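Local coordinates for protein gamma-glutamyl-gamma-aminobutyraldehyde dehydrogenase (Burkholderia cenocepacia, PDB 4LIH) that probably oxidises aldehydes to carboxylic acids with NAD(P)+, as a tetrameric member of the aldehyde dehydrogenase family, at residues Ala84-Pro88 against Arg89-Ala93; Leu357-Val360 against Leu361-Glu365; Ala446-Val449 against Ser450-Arg454. All coordinates share one frame; numbering follows the deposited sequence. Where two conformers were deposited one is given.

Interaction 1: Ala84-Pro88 against Arg89-Ala93; sequences AGLNP and RARKA
The N-terminal start of helix 88-104 is the motif here: Asn87 sits at the N-cap, Pro88 opens the first turn, and Arg91 reaches back along the incoming loop. The carbonyl of Asn87 receives the amide of Arg91, with Arg91 N to Asn87 O at 3.1 Å. Ala90 N adds a weak bond to the same oxygen, 2.9 Å from Asn87 O but bent to 120° at the hydrogen. One residue on, Lys92 N bonds to Pro88 O at 3.0 Å. With CG beside its own backbone N (chi1 -80°) and a bend at chi3, the Arg91 chain turns toward the loop. Its CG packs across the Leu86 side chain, 3.9 Å from Leu86 CB, and Arg91 NH1 comes within 2.8 Å of Leu86 O, although the angle is too poor for a hydrogen bond. Ala90 CB, on the first helical turn, lies 4.3 Å from Leu86 CB of the loop. The Asn87 side chain makes no capping bond; its OD1 accepts from the backbone N of His155 of the second subunit, while Arg91 NE is bound to Ala191 O. The chemistry implies a first turn secured by the carbonyls of Asn87 and Pro88, while the oxygens of Leu86 and Ala84 beside NH1 would probably favour the positive charge of Arg91 electrostatically.

Interaction 2: Leu357-Val360 against Leu361-Glu365; sequences LERV and LGYIE
Leu357-Val360 and Leu361-Glu365 are consecutive turns of helix 354-370, joined by four i to i+4 amide-to-carbonyl bonds, from Leu361 N to Leu357 O at 2.9 Å through to Ile364 N to Val360 O at 3.0 Å. Among the side chains, Arg359 and Tyr363 run side by side and point the same way. The Arg359 chain is extended from CG to NE, with CG anti to the backbone N (chi1 163°), which carries the guanidinium up beside the phenol. Their planes are nearly perpendicular, 83° apart: Tyr363 CE2 stands over the centre of one guanidinium face, 3.7 Å above its plane, whereas Arg359 NE lies at the ring's edge, in its plane. This is an edge of the ring set on a guanidinium face, not a cation over the ring. Arg359 NH2 is 3.1 Å from Tyr363 OH, yet the angle rules out a hydrogen bond. The hydroxyl instead pairs with Glu405 OE1, and NH2 makes a weak bond to Glu406 O. Round the helix, Leu361 CD1 meets Leu357 CG at 3.8 Å, and Val360 CG1 touches Ile364 CD1 at 4.0 Å. These apolar groups face strands 388-395 and 411-417, with Val389 and Val411 among their partners. Such a division marks an amphipathic helix packed on a sheet: aliphatic branches touch one another and rest on the strands, while the edge-on-face contact probably limits rotation of Arg359 and Tyr363, whose polar ends meet Glu406 O and Glu405.

Interaction 3: Ala446-Val449 against Ser450-Arg454; sequences AHDV and SRRLR
Ser450 and the carbonyls of the preceding turn belong to helix 443-452, the crossover helix of a beta-alpha-beta unit that runs from strand 435-439 to strand 457-460. Ser450 places OG between its backbone N and carbonyl carbon (chi1 68°), which folds the hydroxyl back onto the helix. There it lies 2.9 Å from Ala446 O and 3.1 Å from His447 O, with one proton for two acceptors, in a residue buried against Val458 and Val460. Ala446 O takes Ser450 N as well, at 3.0 Å.

On another face, Asp448 was modelled in two conformers, and its contacts here hold for one of them, so they are tentative. In it the carboxylate is anti to the backbone N (chi1 -169°), turned toward the next turn. Arg452, bent at chi3, crosses it with the guanidinium and carboxylate planes 39° apart. Their salt bridge, Asp448 OD2 to Arg452 NH1, is long at 3.4 Å and its hydrogen bond is weak; Arg452 has a second and stronger acidic partner, Asp421, at NH2. In Arg451, CG beside the backbone N (chi1 -76°) sits 3.3 Å from His447 O, and the extended chain beyond it carries the guanidinium out to His155 O and Leu157 O of the third subunit.

The apolar flank is made by Val449 and Leu453, packed against helix 420-428 and the two flanking strands. Val449 CG1 meets Leu453 CD1 at 3.7 Å, just as Leu453 leaves the helical backbone. In the same Asp448 conformer a water bridges the polar face, donating to Asp448 OD1 at 2.6 Å and accepting from Arg451 NH1 at 3.1 Å.

Followed from the N terminus, the three contacts come in series, and none nests within or crosses another. Each is local to one continuous stretch, so none closes a long loop. Interaction 1 joins the loop after helix 64-80 to the start of helix 88-104. Interaction 2 lies within helix 354-370, on the opposite side of the chain's centre, with centres about 49 Å apart, and sets that helix against strands 388-395 and 411-417. Interaction 3 is at the C-terminal end of helix 443-452, which links parallel strands 435-439 and 457-460, about 33 Å from interaction 2 between centres. Interactions 1 and 3 both meet other subunits, whereas interaction 2 stays within its own chain.

Interaction 1: Ala84-Pro88 against Arg89-Ala93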
loop_
_atom_site.group_PDB
_atom_site.type_symbol
_atom_site.label_atom_id
_atom_site.label_comp_id
_atom_site.label_asym_id
_atom_site.label_seq_id
_atom_site.Cartn_x
_atom_site.Cartn_y
_atom_site.Cartn_z
ATOM N N ALA A 84 -20.989 -1.420 -14.047
ATOM C CA ALA A 84 -19.676 -2.039 -13.846
ATOM C C ALA A 84 -18.718 -1.821 -15.005
ATOM O O ALA A 84 -17.530 -1.777 -14.787
ATOM C CB ALA A 84 -19.820 -3.523 -13.661
ATOM N N GLY A 85 -19.254 -1.722 -16.216
ATOM C CA GLY A 85 -18.472 -1.572 -17.447
ATOM C C GLY A 85 -18.069 -0.141 -17.763
ATOM O O GLY A 85 -17.340 0.110 -18.735
ATOM N N LEU A 86 -18.519 0.818 -16.949
ATOM C CA LEU A 86 -18.083 2.168 -17.108
ATOM C C LEU A 86 -16.656 2.307 -16.577
ATOM O O LEU A 86 -16.265 1.667 -15.589
ATOM C CB LEU A 86 -18.998 3.148 -16.383
ATOM C CG LEU A 86 -20.442 3.254 -16.887
ATOM C CD1 LEU A 86 -21.192 4.133 -15.912
ATOM C CD2 LEU A 86 -20.527 3.794 -18.322
ATOM N N ASN A 87 -15.912 3.203 -17.201
ATOM C CA ASN A 87 -14.568 3.495 -16.746
ATOM C C ASN A 87 -14.582 4.179 -15.389
ATOM O O ASN A 87 -15.536 4.894 -15.064
ATOM C CB ASN A 87 -13.892 4.399 -17.743
ATOM C CG ASN A 87 -13.563 3.693 -19.017
ATOM O OD1 ASN A 87 -13.230 2.510 -19.002
ATOM N ND2 ASN A 87 -13.633 4.422 -20.130
ATOM N N PRO A 88 -13.507 4.007 -14.606
ATOM C CA PRO A 88 -13.485 4.603 -13.249
ATOM C C PRO A 88 -13.917 6.087 -13.199
ATOM O O PRO A 88 -14.726 6.471 -12.367
ATOM C CB PRO A 88 -12.030 4.422 -12.832
ATOM C CG PRO A 88 -11.662 3.098 -13.499
ATOM C CD PRO A 88 -12.308 3.173 -14.855
ATOM N N ARG A 89 -13.370 6.914 -14.085
ATOM C CA ARG A 89 -13.653 8.347 -14.045
ATOM C C ARG A 89 -15.141 8.612 -14.335
ATOM O O ARG A 89 -15.724 9.529 -13.792
ATOM C CB ARG A 89 -12.764 9.084 -15.049
ATOM C CG ARG A 89 -11.313 9.172 -14.543
ATOM C CD ARG A 89 -10.335 9.645 -15.626
ATOM N NE ARG A 89 -10.542 11.074 -15.822
ATOM C CZ ARG A 89 -10.053 11.813 -16.812
ATOM N NH1 ARG A 89 -9.272 11.297 -17.727
ATOM N NH2 ARG A 89 -10.308 13.098 -16.802
ATOM N N ALA A 90 -15.718 7.803 -15.209
ATOM C CA ALA A 90 -17.143 7.939 -15.588
ATOM C C ALA A 90 -18.073 7.557 -14.421
ATOM O O ALA A 90 -19.046 8.239 -14.152
ATOM C CB ALA A 90 -17.430 7.094 -16.806
ATOM N N ARG A 91 -17.779 6.479 -13.711
ATOM C CA ARG A 91 -18.582 6.169 -12.507
ATOM C C ARG A 91 -18.413 7.227 -11.413
ATOM O O ARG A 91 -19.336 7.572 -10.748
ATOM C CB ARG A 91 -18.177 4.843 -11.853
ATOM C CG ARG A 91 -18.749 3.643 -12.535
ATOM C CD ARG A 91 -18.896 2.494 -11.550
ATOM N NE ARG A 91 -17.617 2.131 -11.008
ATOM C CZ ARG A 91 -16.644 1.509 -11.652
ATOM N NH1 ARG A 91 -16.785 1.093 -12.918
ATOM N NH2 ARG A 91 -15.535 1.267 -11.018
ATOM N N LYS A 92 -17.200 7.713 -11.250
ATOM C CA LYS A 92 -16.932 8.770 -10.271
ATOM C C LYS A 92 -17.781 10.003 -10.616
ATOM O O LYS A 92 -18.325 10.636 -9.709
ATOM C CB LYS A 92 -15.469 9.158 -10.247
ATOM C CG LYS A 92 -15.215 10.481 -9.555
ATOM C CD LYS A 92 -13.711 10.825 -9.498
ATOM C CE LYS A 92 -13.051 11.009 -10.859
ATOM N NZ LYS A 92 -11.736 11.673 -10.711
ATOM N N ALA A 93 -17.884 10.322 -11.905
ATOM C CA ALA A 93 -18.614 11.526 -12.292
ATOM C C ALA A 93 -20.115 11.392 -11.954
ATOM O O ALA A 93 -20.697 12.315 -11.401
ATOM C CB ALA A 93 -18.421 11.859 -13.765
#

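Interaction 2: Leu357-Val360 against Leu361-Glu365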
loop_
_atom_site.group_PDB
_atom_site.type_symbol
_atom_site.label_atom_id
_atom_site.label_comp_id
_atom_site.label_asym_id
_atom_site.label_seq_id
_atom_site.Cartn_x
_atom_site.Cartn_y
_atom_site.Cartn_z
ATOM N N LEU A 357 -39.896 3.215 23.071
ATOM C CA LEU A 357 -40.084 3.990 24.289
ATOM C C LEU A 357 -40.317 3.067 25.495
ATOM O O LEU A 357 -39.670 3.238 26.545
ATOM C CB LEU A 357 -41.256 4.991 24.113
ATOM C CG LEU A 357 -41.500 5.890 25.325
ATOM C CD1 LEU A 357 -40.277 6.728 25.632
ATOM C CD2 LEU A 357 -42.680 6.818 25.083
ATOM N N GLU A 358 -41.192 2.081 25.333
ATOM C CA GLU A 358 -41.538 1.151 26.418
ATOM C C GLU A 358 -40.348 0.302 26.877
ATOM O O GLU A 358 -40.144 0.077 28.080
ATOM C CB GLU A 358 -42.723 0.283 25.981
ATOM C CG GLU A 358 -43.979 1.123 25.857
ATOM C CD GLU A 358 -45.173 0.426 25.234
ATOM O OE1 GLU A 358 -45.065 -0.409 24.302
ATOM O OE2 GLU A 358 -46.256 0.773 25.689
ATOM N N ARG A 359 -39.550 -0.135 25.904
ATOM C CA ARG A 359 -38.323 -0.904 26.147
ATOM C C ARG A 359 -37.321 -0.087 26.944
ATOM O O ARG A 359 -36.767 -0.547 27.944
ATOM C CB ARG A 359 -37.699 -1.345 24.799
ATOM C CG ARG A 359 -36.259 -1.792 24.875
ATOM C CD ARG A 359 -35.872 -2.638 23.667
ATOM N NE ARG A 359 -34.528 -3.220 23.822
ATOM C CZ ARG A 359 -34.262 -4.464 24.260
ATOM N NH1 ARG A 359 -35.226 -5.304 24.628
ATOM N NH2 ARG A 359 -33.004 -4.876 24.355
ATOM N N VAL A 360 -37.097 1.150 26.517
ATOM C CA VAL A 360 -36.256 2.072 27.279
ATOM C C VAL A 360 -36.799 2.328 28.715
ATOM O O VAL A 360 -36.046 2.314 29.691
ATOM C CB VAL A 360 -36.066 3.410 26.524
ATOM C CG1 VAL A 360 -35.421 4.459 27.418
ATOM C CG2 VAL A 360 -35.256 3.197 25.251
ATOM N N LEU A 361 -38.091 2.580 28.847
ATOM C CA LEU A 361 -38.650 2.793 30.175
ATOM C C LEU A 361 -38.486 1.523 31.036
ATOM O O LEU A 361 -38.318 1.616 32.238
ATOM C CB LEU A 361 -40.096 3.269 30.084
ATOM C CG LEU A 361 -40.277 4.615 29.348
ATOM C CD1 LEU A 361 -41.737 4.878 28.954
ATOM C CD2 LEU A 361 -39.669 5.786 30.119
ATOM N N GLY A 362 -38.517 0.342 30.415
ATOM C CA GLY A 362 -38.330 -0.902 31.143
ATOM C C GLY A 362 -36.928 -1.034 31.719
ATOM O O GLY A 362 -36.739 -1.518 32.842
ATOM N N TYR A 363 -35.933 -0.587 30.961
ATOM C CA TYR A 363 -34.578 -0.542 31.507
ATOM C C TYR A 363 -34.440 0.503 32.623
ATOM O O TYR A 363 -33.784 0.251 33.641
ATOM C CB TYR A 363 -33.570 -0.328 30.410
ATOM C CG TYR A 363 -33.273 -1.563 29.617
ATOM C CD1 TYR A 363 -32.500 -2.576 30.146
ATOM C CD2 TYR A 363 -33.728 -1.702 28.306
ATOM C CE1 TYR A 363 -32.210 -3.710 29.422
ATOM C CE2 TYR A 363 -33.434 -2.828 27.567
ATOM C CZ TYR A 363 -32.639 -3.823 28.123
ATOM O OH TYR A 363 -32.304 -4.953 27.423
ATOM N N ILE A 364 -35.092 1.653 32.463
ATOM C CA ILE A 364 -35.060 2.698 33.494
ATOM C C ILE A 364 -35.637 2.134 34.818
ATOM O O ILE A 364 -35.101 2.371 35.921
ATOM C CB ILE A 364 -35.781 3.975 32.991
ATOM C CG1 ILE A 364 -34.946 4.597 31.866
ATOM C CG2 ILE A 364 -36.043 4.983 34.097
ATOM C CD1 ILE A 364 -35.538 5.798 31.158
ATOM N N GLU A 365 -36.693 1.339 34.694
ATOM C CA GLU A 365 -37.286 0.665 35.883
ATOM C C GLU A 365 -36.270 -0.295 36.530
ATOM O O GLU A 365 -36.041 -0.236 37.757
ATOM C CB GLU A 365 -38.615 -0.024 35.501
ATOM C CG GLU A 365 -39.179 -1.060 36.494
ATOM C CD GLU A 365 -40.401 -1.815 35.937
ATOM O OE1 GLU A 365 -41.108 -1.283 35.052
ATOM O OE2 GLU A 365 -40.642 -2.975 36.340
#

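Interaction 3: Ala446-Val449 against Ser450-Arg454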
loop_
_atom_site.group_PDB
_atom_site.type_symbol
_atom_site.label_atom_id
_atom_site.label_comp_id
_atom_site.label_asym_id
_atom_site.label_seq_id
_atom_site.Cartn_x
_atom_site.Cartn_y
_atom_site.Cartn_z
ATOM N N ALA A 446 -2.223 6.672 27.179
ATOM C CA ALA A 446 -3.061 6.785 25.987
ATOM C C ALA A 446 -2.830 5.632 25.007
ATOM O O ALA A 446 -3.788 4.960 24.587
ATOM C CB ALA A 446 -2.851 8.108 25.292
ATOM N N HIS A 447 -1.581 5.400 24.644
ATOM C CA HIS A 447 -1.291 4.353 23.680
ATOM C C HIS A 447 -1.458 2.965 24.246
ATOM O O HIS A 447 -1.953 2.081 23.538
ATOM C CB HIS A 447 0.098 4.518 23.069
ATOM C CG HIS A 447 0.212 5.705 22.165
ATOM N ND1 HIS A 447 -0.234 5.699 20.867
ATOM C CD2 HIS A 447 0.756 6.924 22.369
ATOM C CE1 HIS A 447 -0.010 6.874 20.314
ATOM N NE2 HIS A 447 0.598 7.638 21.212
ATOM N N ASP A 448 -1.098 2.760 25.505
ATOM C CA ASP A 448 -1.168 1.430 26.075
ATOM C C ASP A 448 -2.608 0.984 26.297
ATOM O O ASP A 448 -2.940 -0.147 25.985
ATOM C CB ASP A 448 -0.387 1.342 27.379
ATOM C CG ASP A 448 -0.227 -0.064 27.847
ATOM O OD1 ASP A 448 0.005 -0.944 27.001
ATOM O OD2 ASP A 448 -0.355 -0.315 29.061
ATOM N N VAL A 449 -3.444 1.867 26.847
ATOM C CA VAL A 449 -4.871 1.571 27.041
ATOM C C VAL A 449 -5.584 1.431 25.687
ATOM O O VAL A 449 -6.413 0.518 25.502
ATOM C CB VAL A 449 -5.574 2.624 27.932
ATOM C CG1 VAL A 449 -7.090 2.454 27.899
ATOM C CG2 VAL A 449 -5.148 2.520 29.377
ATOM N N SER A 450 -5.314 2.327 24.753
ATOM C CA SER A 450 -5.975 2.250 23.426
ATOM C C SER A 450 -5.676 0.912 22.708
ATOM O O SER A 450 -6.578 0.351 22.075
ATOM C CB SER A 450 -5.680 3.477 22.514
ATOM O OG SER A 450 -4.324 3.548 22.081
ATOM N N ARG A 451 -4.455 0.386 22.865
ATOM C CA ARG A 451 -4.098 -0.922 22.298
ATOM C C ARG A 451 -4.873 -2.061 22.959
ATOM O O ARG A 451 -5.205 -3.043 22.327
ATOM C CB ARG A 451 -2.626 -1.216 22.450
ATOM C CG ARG A 451 -1.736 -0.470 21.482
ATOM C CD ARG A 451 -0.299 -0.392 21.984
ATOM N NE ARG A 451 0.598 -0.073 20.877
ATOM C CZ ARG A 451 1.905 -0.295 20.870
ATOM N NH1 ARG A 451 2.515 -0.732 21.965
ATOM N NH2 ARG A 451 2.618 -0.010 19.765
ATOM N N ARG A 452 -5.105 -1.932 24.264
ATOM C CA ARG A 452 -5.706 -2.995 25.024
ATOM C C ARG A 452 -7.229 -3.092 24.922
ATOM O O ARG A 452 -7.757 -4.134 25.247
ATOM C CB ARG A 452 -5.298 -2.872 26.494
ATOM C CG ARG A 452 -3.862 -3.220 26.678
ATOM C CD ARG A 452 -3.326 -2.711 27.980
ATOM N NE ARG A 452 -3.921 -3.308 29.169
ATOM C CZ ARG A 452 -3.827 -2.732 30.374
ATOM N NH1 ARG A 452 -3.196 -1.572 30.523
ATOM N NH2 ARG A 452 -4.382 -3.277 31.409
ATOM N N LEU A 453 -7.916 -2.027 24.523
ATOM C CA LEU A 453 -9.382 -2.031 24.398
ATOM C C LEU A 453 -9.810 -2.809 23.126
ATOM O O LEU A 453 -9.384 -2.496 22.016
ATOM C CB LEU A 453 -9.932 -0.581 24.377
ATOM C CG LEU A 453 -9.612 0.167 25.698
ATOM C CD1 LEU A 453 -9.861 1.674 25.646
ATOM C CD2 LEU A 453 -10.371 -0.425 26.879
ATOM N N ARG A 454 -10.650 -3.827 23.319
ATOM C CA ARG A 454 -10.987 -4.749 22.258
ATOM C C ARG A 454 -12.205 -4.226 21.511
ATOM O O ARG A 454 -13.322 -4.687 21.733
ATOM C CB ARG A 454 -11.268 -6.143 22.846
ATOM C CG ARG A 454 -10.070 -6.820 23.486
ATOM C CD ARG A 454 -8.943 -7.077 22.513
ATOM N NE ARG A 454 -9.292 -8.130 21.532
ATOM C CZ ARG A 454 -8.423 -8.670 20.664
ATOM N NH1 ARG A 454 -7.151 -8.288 20.636
ATOM N NH2 ARG A 454 -8.823 -9.628 19.831
HETATM O O HOH W 1 1.554 -0.714 24.898
#